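Local structure of rifamycin polyketide synthase (Amycolatopsis mediterranei, 4LN9) at residues Ala36-Pro39 / Leu40-Ala43; Gly124-Asp127 / Asp128-Thr132; Ala164-Phe167 / Ala168-Pro171; Tyr192-Gly195 / Pro196-Ala200; Ala285-Glu288 / Arg289-Ser293. The protein probably removes water from a polyketide intermediate, as the double-hotdog dehydratase domain of the terminal module of the rifamycin assembly line. All blocks are in the same frame, centred on the assembly; numbering follows the deposited sequence.

Contact 1 of 5, residues Ala36-Pro39 / Leu40-Ala43; sequences ADHP and LLGA
The tight beta hairpin between strands 34-38 and 41-47, at one edge of the double hotdog fold, turns at Pro39 and Leu40, and His38 reaches round the bend to meet Leu40 and Leu41. The amide of Leu40 donates to the ring nitrogen ND1 of His38 over 3.1 Å, nearly straight at 164° but tilted out of the imidazole plane. The imidazole is brought alongside the turn residues by a first torsion that sets CG trans to the backbone nitrogen (chi1 -172°). Its two faces are covered by Pro39 CD and, opposite, by Leu41 CD1, both toward the rim. With ND1 accepting, the ring should carry its proton on NE2, which is bonded to Glu85 of helix 80-93. Toward the open end of the hairpin, Ala36 CB packs on Leu41 CB at 3.8 Å, and Ala36 N donates to Gly42 O over 3.2 Å. Gly42 and Ala43 both face Thr56 of the next strand, a classic beta bulge. Between the two strands a water bridges the backbone, accepting from His38 N at 2.8 Å and probably donating to Leu41 O, 2.6 Å away.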
loop_
_atom_site.group_PDB
_atom_site.type_symbol
_atom_site.label_atom_id
_atom_site.label_comp_id
_atom_site.label_asym_id
_atom_site.label_seq_id
_atom_site.Cartn_x
_atom_site.Cartn_y
_atom_site.Cartn_z
ATOM N N ALA A 36 -8.684 0.347 -7.448
ATOM C CA ALA A 36 -7.895 0.642 -8.641
ATOM C C ALA A 36 -8.780 0.797 -9.880
ATOM O O ALA A 36 -8.354 1.352 -10.893
ATOM C CB ALA A 36 -6.846 -0.437 -8.866
ATOM N N ASP A 37 -10.021 0.327 -9.777
ATOM C CA ASP A 37 -10.936 0.254 -10.919
ATOM C C ASP A 37 -10.265 -0.266 -12.188
ATOM O O ASP A 37 -10.279 0.398 -13.226
ATOM C CB ASP A 37 -11.590 1.612 -11.181
ATOM C CG ASP A 37 -12.812 1.510 -12.076
ATOM O OD1 ASP A 37 -13.350 0.393 -12.231
ATOM O OD2 ASP A 37 -13.248 2.553 -12.608
ATOM N N HIS A 38 -9.764 -1.498 -12.126
ATOM C CA HIS A 38 -8.909 -2.039 -13.179
ATOM C C HIS A 38 -8.941 -3.543 -13.126
ATOM O O HIS A 38 -9.015 -4.117 -12.040
ATOM C CB HIS A 38 -7.481 -1.542 -12.983
ATOM C CG HIS A 38 -6.556 -1.881 -14.122
ATOM N ND1 HIS A 38 -5.985 -3.092 -14.252
ATOM C CD2 HIS A 38 -6.148 -1.132 -15.223
ATOM C CE1 HIS A 38 -5.224 -3.110 -15.361
ATOM N NE2 HIS A 38 -5.330 -1.912 -15.958
ATOM N N PRO A 39 -8.943 -4.212 -14.293
ATOM C CA PRO A 39 -9.234 -5.649 -14.259
ATOM C C PRO A 39 -8.094 -6.507 -13.702
ATOM O O PRO A 39 -8.298 -7.693 -13.443
ATOM C CB PRO A 39 -9.492 -6.002 -15.732
ATOM C CG PRO A 39 -9.749 -4.698 -16.418
ATOM C CD PRO A 39 -8.942 -3.680 -15.671
ATOM N N LEU A 40 -6.897 -5.940 -13.572
ATOM C CA LEU A 40 -5.749 -6.707 -13.081
ATOM C C LEU A 40 -5.247 -6.239 -11.716
ATOM O O LEU A 40 -4.241 -6.745 -11.219
ATOM C CB LEU A 40 -4.598 -6.681 -14.089
ATOM C CG LEU A 40 -4.838 -7.366 -15.436
ATOM C CD1 LEU A 40 -3.684 -7.087 -16.387
ATOM C CD2 LEU A 40 -5.038 -8.863 -15.249
ATOM N N LEU A 41 -5.803 -5.131 -11.233
ATOM C CA LEU A 41 -5.283 -4.478 -10.038
ATOM C C LEU A 41 -6.415 -4.288 -9.042
ATOM O O LEU A 41 -7.537 -3.958 -9.426
ATOM C CB LEU A 41 -4.678 -3.117 -10.389
ATOM C CG LEU A 41 -3.409 -3.111 -11.243
ATOM C CD1 LEU A 41 -3.013 -1.687 -11.603
ATOM C CD2 LEU A 41 -2.270 -3.824 -10.529
ATOM N N GLY A 42 -6.114 -4.471 -7.762
ATOM C CA GLY A 42 -7.142 -4.440 -6.729
ATOM C C GLY A 42 -7.236 -3.087 -6.051
ATOM O O GLY A 42 -8.315 -2.503 -5.961
ATOM N N ALA A 43 -6.124 -2.628 -5.491
ATOM C CA ALA A 43 -6.145 -1.410 -4.697
ATOM C C ALA A 43 -4.956 -0.529 -5.041
ATOM O O ALA A 43 -3.980 -0.991 -5.626
ATOM C CB ALA A 43 -6.152 -1.743 -3.213
HETATM O O HOH W 1 -9.871 -2.922 -9.697
#

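Contact 2 of 5, residues Gly124-Asp127 / Asp128-Thr132; sequences GPAD and DGSRT
Pro125 lies alongside Arg131, the two side chains pointing the same way, and this is the close-packed half of the contact. Pro125 CD sits over one face of the guanidinium, 3.3 Å from Arg131 NH1, while Pro125 CG approaches Arg131 NH2 at 3.8 Å. An extended run from CG to NE carries the Arg131 head out to the proline, and NH1 is held there by the carbonyl oxygens of Asp51 and Gly123. Arg131 NE, by contrast, is buried with no polar partner in the model. The backbones join where Ala126 N donates to Ser130 O over 2.9 Å, almost straight (175°) and in the carbonyl plane. Beyond that bond lies the tip of the loop linking strands 116-122 and 131-139, closed by a weak bond from Gly129 N to Ala126 O. Gly129 has a positive phi (95°), at which a beta carbon would press on the preceding carbonyl. On this solvent side Asp128 forms an Asx turn: its OD1 accepts from Ser130 N at 2.7 Å, above the carboxylate plane, and from Ser130 OG at 2.6 Å, on the syn side. Ala126 CB rests against the same Asp128 OD1 at 3.5 Å, and Asp127, next along the tip, is exposed.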
loop_
_atom_site.group_PDB
_atom_site.type_symbol
_atom_site.label_atom_id
_atom_site.label_comp_id
_atom_site.label_asym_id
_atom_site.label_seq_id
_atom_site.Cartn_x
_atom_site.Cartn_y
_atom_site.Cartn_z
ATOM N N GLY A 124 8.853 8.190 -5.850
ATOM C CA GLY A 124 8.574 9.620 -5.822
ATOM C C GLY A 124 9.182 10.314 -7.023
ATOM O O GLY A 124 10.083 9.776 -7.664
ATOM N N PRO A 125 8.687 11.517 -7.345
ATOM C CA PRO A 125 9.153 12.233 -8.534
ATOM C C PRO A 125 10.578 12.771 -8.376
ATOM O O PRO A 125 10.897 13.374 -7.352
ATOM C CB PRO A 125 8.157 13.393 -8.661
ATOM C CG PRO A 125 7.565 13.550 -7.300
ATOM C CD PRO A 125 7.527 12.171 -6.715
ATOM N N ALA A 126 11.414 12.583 -9.395
ATOM C CA ALA A 126 12.667 13.331 -9.504
ATOM C C ALA A 126 12.400 14.785 -9.889
ATOM O O ALA A 126 11.248 15.218 -9.932
ATOM C CB ALA A 126 13.598 12.672 -10.513
ATOM N N ASP A 127 13.465 15.564 -10.053
ATOM C CA ASP A 127 13.315 16.985 -10.343
ATOM C C ASP A 127 12.698 17.211 -11.723
ATOM O O ASP A 127 11.863 18.099 -11.897
ATOM C CB ASP A 127 14.655 17.718 -10.220
ATOM C CG ASP A 127 15.187 17.726 -8.796
ATOM O OD1 ASP A 127 14.591 18.410 -7.938
ATOM O OD2 ASP A 127 16.192 17.033 -8.534
ATOM N N ASP A 128 12.990 16.301 -12.652
ATOM C CA ASP A 128 12.354 16.310 -13.969
ATOM C C ASP A 128 10.937 15.739 -13.926
ATOM O O ASP A 128 10.179 15.865 -14.889
ATOM C CB ASP A 128 13.205 15.541 -14.985
ATOM C CG ASP A 128 13.426 14.093 -14.586
ATOM O OD1 ASP A 128 12.669 13.590 -13.728
ATOM O OD2 ASP A 128 14.342 13.453 -15.144
ATOM N N GLY A 129 10.582 15.119 -12.805
ATOM C CA GLY A 129 9.226 14.614 -12.602
ATOM C C GLY A 129 9.083 13.147 -12.963
ATOM O O GLY A 129 8.002 12.568 -12.844
ATOM N N SER A 130 10.180 12.546 -13.411
ATOM C CA SER A 130 10.201 11.120 -13.713
ATOM C C SER A 130 10.113 10.284 -12.439
ATOM O O SER A 130 10.586 10.698 -11.379
ATOM C CB SER A 130 11.468 10.762 -14.492
ATOM O OG SER A 130 12.627 10.983 -13.706
ATOM N N ARG A 131 9.446 9.138 -12.532
ATOM C CA ARG A 131 9.333 8.222 -11.401
ATOM C C ARG A 131 9.813 6.831 -11.800
ATOM O O ARG A 131 9.551 6.377 -12.914
ATOM C CB ARG A 131 7.882 8.141 -10.923
ATOM C CG ARG A 131 7.248 9.476 -10.567
ATOM C CD ARG A 131 5.779 9.275 -10.214
ATOM N NE ARG A 131 5.143 10.502 -9.734
ATOM C CZ ARG A 131 4.858 10.740 -8.458
ATOM N NH1 ARG A 131 5.249 9.888 -7.520
ATOM N NH2 ARG A 131 4.229 11.855 -8.113
ATOM N N THR A 132 10.477 6.138 -10.883
ATOM C CA THR A 132 10.758 4.723 -11.082
ATOM C C THR A 132 9.481 3.907 -10.943
ATOM O O THR A 132 8.573 4.275 -10.197
ATOM C CB THR A 132 11.787 4.198 -10.071
ATOM O OG1 THR A 132 11.322 4.462 -8.742
ATOM C CG2 THR A 132 13.133 4.874 -10.280
HETATM O O HOH W 2 11.274 7.677 -8.588
#

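Contact 3 of 5, residues Ala164-Phe167 / Ala168-Pro171; sequences AFDF and AAWP
The side chains of Phe167 and Trp170 run side by side and point the same way, their ring planes inclined at 37° and the centre of the phenyl 5.8 Å from that of the indole's six-membered ring. This oblique meeting is closest between Phe167 CD1 and Trp170 CZ3, 3.6 Å apart. One face of the Phe167 ring carries Phe165 CD2 over its centre, and Phe167 CG in turn lies in plane at the edge of the Phe165 ring. A chi1 of -169° sets the Trp170 ring trans to its backbone nitrogen, alongside Phe167; the backbone itself places Trp170 CB 3.3 Å from Phe167 O. A type I beta turn from Asp166 to Ala169 makes this pairing possible. At its start, Asp166 OD1 takes a weak bond from Ala168 N at 3.3 Å, and a water donates to both Asp166 O (2.8 Å) and Ala169 O (2.6 Å), tying the ends of the turn together. The segment belongs to the long connection between strands 146-154 and 176-178, laid across the surface of the second hotdog. Phe167 packs on Arg283 of strand 279-285 and on Glu295 and Val297 of strand 291-297, while Trp170 makes a cation-pi contact with Arg281 and bonds through NE1 to Glu218 of strand 214-220.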
loop_
_atom_site.group_PDB
_atom_site.type_symbol
_atom_site.label_atom_id
_atom_site.label_comp_id
_atom_site.label_asym_id
_atom_site.label_seq_id
_atom_site.Cartn_x
_atom_site.Cartn_y
_atom_site.Cartn_z
ATOM N N ALA A 164 1.499 9.143 -37.572
ATOM C CA ALA A 164 2.416 9.617 -38.601
ATOM C C ALA A 164 2.168 8.900 -39.926
ATOM O O ALA A 164 2.073 9.531 -40.979
ATOM C CB ALA A 164 3.860 9.440 -38.155
ATOM N N PHE A 165 1.969 7.589 -39.846
ATOM C CA PHE A 165 1.737 6.762 -41.025
ATOM C C PHE A 165 0.325 6.972 -41.571
ATOM O O PHE A 165 -0.601 7.272 -40.819
ATOM C CB PHE A 165 1.956 5.288 -40.675
ATOM C CG PHE A 165 1.788 4.354 -41.840
ATOM C CD1 PHE A 165 2.809 4.184 -42.762
ATOM C CD2 PHE A 165 0.589 3.689 -42.046
ATOM C CE1 PHE A 165 2.649 3.347 -43.851
ATOM C CE2 PHE A 165 0.422 2.848 -43.132
ATOM C CZ PHE A 165 1.455 2.675 -44.035
ATOM N N ASP A 166 0.177 6.860 -42.887
ATOM C CA ASP A 166 -1.118 7.038 -43.535
ATOM C C ASP A 166 -1.976 5.777 -43.434
ATOM O O ASP A 166 -2.006 4.962 -44.357
ATOM C CB ASP A 166 -0.926 7.421 -45.002
ATOM C CG ASP A 166 -2.218 7.840 -45.669
ATOM O OD1 ASP A 166 -3.249 7.930 -44.969
ATOM O OD2 ASP A 166 -2.197 8.105 -46.889
ATOM N N PHE A 167 -2.711 5.649 -42.336
ATOM C CA PHE A 167 -3.521 4.459 -42.096
ATOM C C PHE A 167 -4.826 4.507 -42.891
ATOM O O PHE A 167 -5.541 3.509 -42.990
ATOM C CB PHE A 167 -3.808 4.295 -40.598
ATOM C CG PHE A 167 -2.656 3.722 -39.816
ATOM C CD1 PHE A 167 -2.426 2.355 -39.795
ATOM C CD2 PHE A 167 -1.815 4.548 -39.086
ATOM C CE1 PHE A 167 -1.375 1.825 -39.069
ATOM C CE2 PHE A 167 -0.772 4.021 -38.344
ATOM C CZ PHE A 167 -0.540 2.660 -38.352
ATOM N N ALA A 168 -5.101 5.660 -43.501
ATOM C CA ALA A 168 -6.302 5.834 -44.320
ATOM C C ALA A 168 -6.234 5.086 -45.651
ATOM O O ALA A 168 -7.266 4.749 -46.233
ATOM C CB ALA A 168 -6.579 7.312 -44.553
ATOM N N ALA A 169 -5.026 4.923 -46.181
ATOM C CA ALA A 169 -4.840 4.165 -47.414
ATOM C C ALA A 169 -4.571 2.701 -47.089
ATOM O O ALA A 169 -3.438 2.332 -46.780
ATOM C CB ALA A 169 -3.683 4.746 -48.219
ATOM N N TRP A 170 -5.626 1.898 -47.024
ATOM C CA TRP A 170 -5.564 0.645 -46.278
ATOM C C TRP A 170 -6.299 -0.461 -46.986
ATOM O O TRP A 170 -7.435 -0.272 -47.415
ATOM C CB TRP A 170 -6.142 0.849 -44.885
ATOM C CG TRP A 170 -5.887 -0.307 -43.955
ATOM C CD1 TRP A 170 -6.728 -1.380 -43.686
ATOM C CD2 TRP A 170 -4.686 -0.549 -43.145
ATOM N NE1 TRP A 170 -6.139 -2.249 -42.803
ATOM C CE2 TRP A 170 -4.909 -1.814 -42.450
ATOM C CE3 TRP A 170 -3.475 0.106 -42.975
ATOM C CZ2 TRP A 170 -3.971 -2.352 -41.584
ATOM C CZ3 TRP A 170 -2.530 -0.455 -42.113
ATOM C CH2 TRP A 170 -2.778 -1.646 -41.426
ATOM N N PRO A 171 -5.686 -1.656 -47.077
ATOM C CA PRO A 171 -4.295 -1.978 -46.741
ATOM C C PRO A 171 -3.324 -1.127 -47.549
ATOM O O PRO A 171 -3.698 -0.592 -48.592
ATOM C CB PRO A 171 -4.150 -3.451 -47.154
ATOM C CG PRO A 171 -5.530 -3.952 -47.419
ATOM C CD PRO A 171 -6.354 -2.757 -47.792
HETATM O O HOH W 3 -1.007 3.235 -46.319
HETATM O O HOH W 4 -4.172 8.916 -42.953
#

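Contact 4 of 5, residues Tyr192-Gly195 / Pro196-Ala200; sequences YGYG and PTFRA
Gly195 O is gripped by two backbone amides of the turn that follows it. Phe198 N donates at 2.9 Å from above the carbonyl plane, and Arg199 N adds a weaker, more bent bond at 3.1 Å. Residues 196-198 have helical backbone angles without the regular bonding of a helix, so Gly195 O closes a single helix-like turn where the chain leaves strand 192-194 for strand 201-207. Arg199, centre of an inverse gamma turn, then folds back over the start of this bend. A kink at chi3 (-58°) lays its guanidinium with one face over the Gly195-Pro196 peptide, 3.8 Å from Arg199 CZ to Gly195 C. At the same time Arg199 NH1 makes a weak bond to Tyr194 O at 2.9 Å. Away from the arginine, the side chains of Tyr194 and Phe198 cross at about a right angle, with Phe198 CB 3.7 Å from Tyr194 CD1. The Tyr194 ring also meets His244 of helix 236-251, and that of Phe198 meets His70. Two successive carbonyls, those of Tyr194 and Gly195, thus take bonds from the residues that follow, the one to Tyr194 O being weak, and the cationic guanidinium probably draws electron density toward Tyr194 O.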
loop_
_atom_site.group_PDB
_atom_site.type_symbol
_atom_site.label_atom_id
_atom_site.label_comp_id
_atom_site.label_asym_id
_atom_site.label_seq_id
_atom_site.Cartn_x
_atom_site.Cartn_y
_atom_site.Cartn_z
ATOM N N TYR A 192 4.905 -21.170 -28.469
ATOM C CA TYR A 192 4.013 -20.059 -28.128
ATOM C C TYR A 192 2.561 -20.526 -28.060
ATOM O O TYR A 192 1.901 -20.653 -29.091
ATOM C CB TYR A 192 4.124 -18.941 -29.169
ATOM C CG TYR A 192 5.492 -18.303 -29.269
ATOM C CD1 TYR A 192 5.878 -17.302 -28.387
ATOM C CD2 TYR A 192 6.333 -18.591 -30.337
ATOM C CE1 TYR A 192 7.104 -16.675 -28.509
ATOM C CE2 TYR A 192 7.561 -17.968 -30.468
ATOM C CZ TYR A 192 7.939 -17.009 -29.555
ATOM O OH TYR A 192 9.161 -16.388 -29.679
ATOM N N GLY A 193 2.019 -20.626 -26.849
ATOM C CA GLY A 193 0.647 -21.095 -26.682
ATOM C C GLY A 193 -0.368 -19.969 -26.578
ATOM O O GLY A 193 -0.855 -19.670 -25.487
ATOM N N TYR A 194 -0.763 -19.406 -27.716
ATOM C CA TYR A 194 -1.823 -18.403 -27.717
ATOM C C TYR A 194 -3.202 -19.049 -27.748
ATOM O O TYR A 194 -3.615 -19.606 -28.766
ATOM C CB TYR A 194 -1.673 -17.434 -28.891
ATOM C CG TYR A 194 -0.384 -16.645 -28.883
ATOM C CD1 TYR A 194 -0.127 -15.696 -27.898
ATOM C CD2 TYR A 194 0.537 -16.786 -29.910
ATOM C CE1 TYR A 194 1.037 -14.949 -27.913
ATOM C CE2 TYR A 194 1.703 -16.046 -29.933
ATOM C CZ TYR A 194 1.955 -15.137 -28.928
ATOM O OH TYR A 194 3.120 -14.404 -28.947
ATOM N N GLY A 195 -3.931 -18.926 -26.645
ATOM C CA GLY A 195 -5.346 -19.265 -26.627
ATOM C C GLY A 195 -6.198 -18.196 -27.283
ATOM O O GLY A 195 -5.680 -17.179 -27.743
ATOM N N PRO A 196 -7.527 -18.378 -27.233
ATOM C CA PRO A 196 -8.512 -17.588 -27.970
ATOM C C PRO A 196 -8.416 -16.088 -27.702
ATOM O O PRO A 196 -8.630 -15.291 -28.615
ATOM C CB PRO A 196 -9.845 -18.130 -27.456
ATOM C CG PRO A 196 -9.547 -19.543 -27.093
ATOM C CD PRO A 196 -8.144 -19.533 -26.555
ATOM N N THR A 197 -8.190 -15.703 -26.450
ATOM C CA THR A 197 -8.084 -14.285 -26.118
ATOM C C THR A 197 -6.973 -13.599 -26.910
ATOM O O THR A 197 -7.126 -12.457 -27.345
ATOM C CB THR A 197 -7.860 -14.056 -24.612
ATOM O OG1 THR A 197 -8.909 -14.689 -23.871
ATOM C CG2 THR A 197 -7.857 -12.566 -24.298
ATOM N N PHE A 198 -5.886 -14.323 -27.162
ATOM C CA PHE A 198 -4.710 -13.717 -27.774
ATOM C C PHE A 198 -4.650 -13.922 -29.280
ATOM O O PHE A 198 -3.811 -13.328 -29.955
ATOM C CB PHE A 198 -3.424 -14.229 -27.126
ATOM C CG PHE A 198 -3.155 -13.641 -25.774
ATOM C CD1 PHE A 198 -2.179 -12.673 -25.603
ATOM C CD2 PHE A 198 -3.937 -13.998 -24.689
ATOM C CE1 PHE A 198 -1.949 -12.114 -24.360
ATOM C CE2 PHE A 198 -3.706 -13.452 -23.441
ATOM C CZ PHE A 198 -2.725 -12.493 -23.281
ATOM N N ARG A 199 -5.487 -14.811 -29.803
ATOM C CA ARG A 199 -5.501 -15.042 -31.240
ATOM C C ARG A 199 -6.291 -13.956 -31.965
ATOM O O ARG A 199 -7.430 -14.173 -32.379
ATOM C CB ARG A 199 -6.022 -16.445 -31.567
ATOM C CG ARG A 199 -5.045 -17.548 -31.176
ATOM C CD ARG A 199 -5.412 -18.890 -31.791
ATOM N NE ARG A 199 -6.760 -19.306 -31.417
ATOM C CZ ARG A 199 -7.036 -20.186 -30.458
ATOM N NH1 ARG A 199 -6.054 -20.773 -29.786
ATOM N NH2 ARG A 199 -8.298 -20.466 -30.159
ATOM N N ALA A 200 -5.732 -12.749 -31.989
ATOM C CA ALA A 200 -6.483 -11.568 -32.398
ATOM C C ALA A 200 -6.004 -11.010 -33.735
ATOM O O ALA A 200 -6.529 -10.006 -34.215
ATOM C CB ALA A 200 -6.423 -10.498 -31.319
#

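Contact 5 of 5, residues Ala285-Glu288 / Arg289-Ser293; sequences AKPE and RDSLS
Ala285 and Ser293 form an antiparallel hydrogen-bonded pair, with Ser293 N donating to Ala285 O at 2.8 Å and Ala285 N to Ser293 O at 3.1 Å, and the chain returns through a type I beta turn from Glu288 to Ser291. Within the turn, Ser291 N donates to Glu288 O over 3.3 Å. Ser291 carries the side-chain part of the closure: a chi1 of 62° holds its hydroxyl between the backbone nitrogen and carbonyl carbon, where OG accepts from Glu288 N at 3.1 Å with a bent angle of 135°. The same oxygen lies against Glu288 CB at 3.4 Å, whereas the glutamate's carboxylate leads away from the turn. Pro287 packs against Ser293, its CG meeting Ser293 CB at 3.7 Å and its CD approaching Ser293 N. Lys286 touches Ser291 O through CG at 3.3 Å, but its amine end departs. The hairpin thus joins strands 279-285 and 291-297 of the second hotdog at the surface. Ser291 and Asp290 pack on strand 303-313, to which Leu292 is also paired through the backbone of Leu310, while Lys286 and Arg289 lean on the loop at Asn211.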
loop_
_atom_site.group_PDB
_atom_site.type_symbol
_atom_site.label_atom_id
_atom_site.label_comp_id
_atom_site.label_asym_id
_atom_site.label_seq_id
_atom_site.Cartn_x
_atom_site.Cartn_y
_atom_site.Cartn_z
ATOM N N ALA A 285 7.589 -1.944 -37.604
ATOM C CA ALA A 285 8.839 -1.835 -38.356
ATOM C C ALA A 285 10.079 -2.087 -37.500
ATOM O O ALA A 285 9.983 -2.257 -36.284
ATOM C CB ALA A 285 8.932 -0.478 -39.042
ATOM N N LYS A 286 11.248 -2.026 -38.134
ATOM C CA LYS A 286 12.522 -2.286 -37.462
ATOM C C LYS A 286 13.421 -1.052 -37.488
ATOM O O LYS A 286 14.057 -0.766 -38.503
ATOM C CB LYS A 286 13.246 -3.455 -38.134
ATOM C CG LYS A 286 12.713 -4.823 -37.749
ATOM C CD LYS A 286 12.428 -5.673 -38.977
ATOM C CE LYS A 286 11.989 -7.079 -38.586
ATOM N NZ LYS A 286 11.149 -7.705 -39.656
ATOM N N PRO A 287 13.573 -0.384 -36.334
ATOM C CA PRO A 287 14.580 0.671 -36.217
ATOM C C PRO A 287 16.010 0.120 -36.250
ATOM O O PRO A 287 16.915 0.780 -36.762
ATOM C CB PRO A 287 14.279 1.296 -34.849
ATOM C CG PRO A 287 12.860 0.937 -34.561
ATOM C CD PRO A 287 12.666 -0.419 -35.174
ATOM N N GLU A 288 16.219 -1.039 -35.627
ATOM C CA GLU A 288 17.494 -1.754 -35.713
ATOM C C GLU A 288 17.189 -3.231 -35.951
ATOM O O GLU A 288 16.025 -3.625 -35.976
ATOM C CB GLU A 288 18.288 -1.586 -34.412
ATOM C CG GLU A 288 18.299 -0.168 -33.864
ATOM C CD GLU A 288 19.249 0.746 -34.617
ATOM O OE1 GLU A 288 20.351 0.286 -34.985
ATOM O OE2 GLU A 288 18.903 1.928 -34.821
ATOM N N ARG A 289 18.224 -4.045 -36.141
ATOM C CA ARG A 289 18.017 -5.416 -36.605
ATOM C C ARG A 289 17.426 -6.327 -35.531
ATOM O O ARG A 289 16.873 -7.382 -35.839
ATOM C CB ARG A 289 19.307 -6.019 -37.168
ATOM C CG ARG A 289 19.071 -7.087 -38.226
ATOM C CD ARG A 289 20.331 -7.890 -38.508
ATOM N NE ARG A 289 21.071 -7.366 -39.654
ATOM C CZ ARG A 289 22.328 -7.691 -39.941
ATOM N NH1 ARG A 289 22.984 -8.550 -39.174
ATOM N NH2 ARG A 289 22.934 -7.145 -40.986
ATOM N N ASP A 290 17.510 -5.899 -34.275
ATOM C CA ASP A 290 17.032 -6.712 -33.165
ATOM C C ASP A 290 15.818 -6.086 -32.488
ATOM O O ASP A 290 15.436 -6.495 -31.392
ATOM C CB ASP A 290 18.145 -6.927 -32.138
ATOM C CG ASP A 290 18.544 -5.643 -31.438
ATOM O OD1 ASP A 290 18.320 -4.556 -32.013
ATOM O OD2 ASP A 290 19.083 -5.719 -30.314
ATOM N N SER A 291 15.239 -5.067 -33.117
ATOM C CA SER A 291 14.189 -4.286 -32.466
ATOM C C SER A 291 12.948 -4.032 -33.325
ATOM O O SER A 291 12.992 -4.121 -34.552
ATOM C CB SER A 291 14.744 -2.972 -31.913
ATOM O OG SER A 291 15.259 -2.155 -32.949
ATOM N N LEU A 292 11.859 -3.659 -32.655
ATOM C CA LEU A 292 10.596 -3.319 -33.311
ATOM C C LEU A 292 10.135 -1.922 -32.895
ATOM O O LEU A 292 10.352 -1.506 -31.756
ATOM C CB LEU A 292 9.515 -4.331 -32.932
ATOM C CG LEU A 292 9.704 -5.777 -33.385
ATOM C CD1 LEU A 292 8.553 -6.627 -32.869
ATOM C CD2 LEU A 292 9.792 -5.853 -34.901
ATOM N N SER A 293 9.409 -1.246 -33.779
ATOM C CA SER A 293 8.622 -0.078 -33.394
ATOM C C SER A 293 7.176 -0.309 -33.807
ATOM O O SER A 293 6.903 -1.150 -34.660
ATOM C CB SER A 293 9.166 1.177 -34.081
ATOM O OG SER A 293 9.020 1.088 -35.489
#

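How the contacts relate
Each contact closes a local bend, and the five follow one another along the chain without nesting or crossing. Contact 1 turns the hairpin between strands 34-38 and 41-47, and contact 2 closes the loop from strand 116-122 to 131-139; both belong to the first half of the double hotdog, with centres 24 Å apart. Contact 3 shapes the connection leading into the second half. There contact 4 bends the chain out of strand 192-194 toward 201-207, and contact 5 returns strand 279-285 into 291-297. Contact 3 packs on these last two strands, although its nearest atoms stay about 9 Å from contact 5. Contacts 1 and 4 also approach to about 9 Å between nearest atoms without touching.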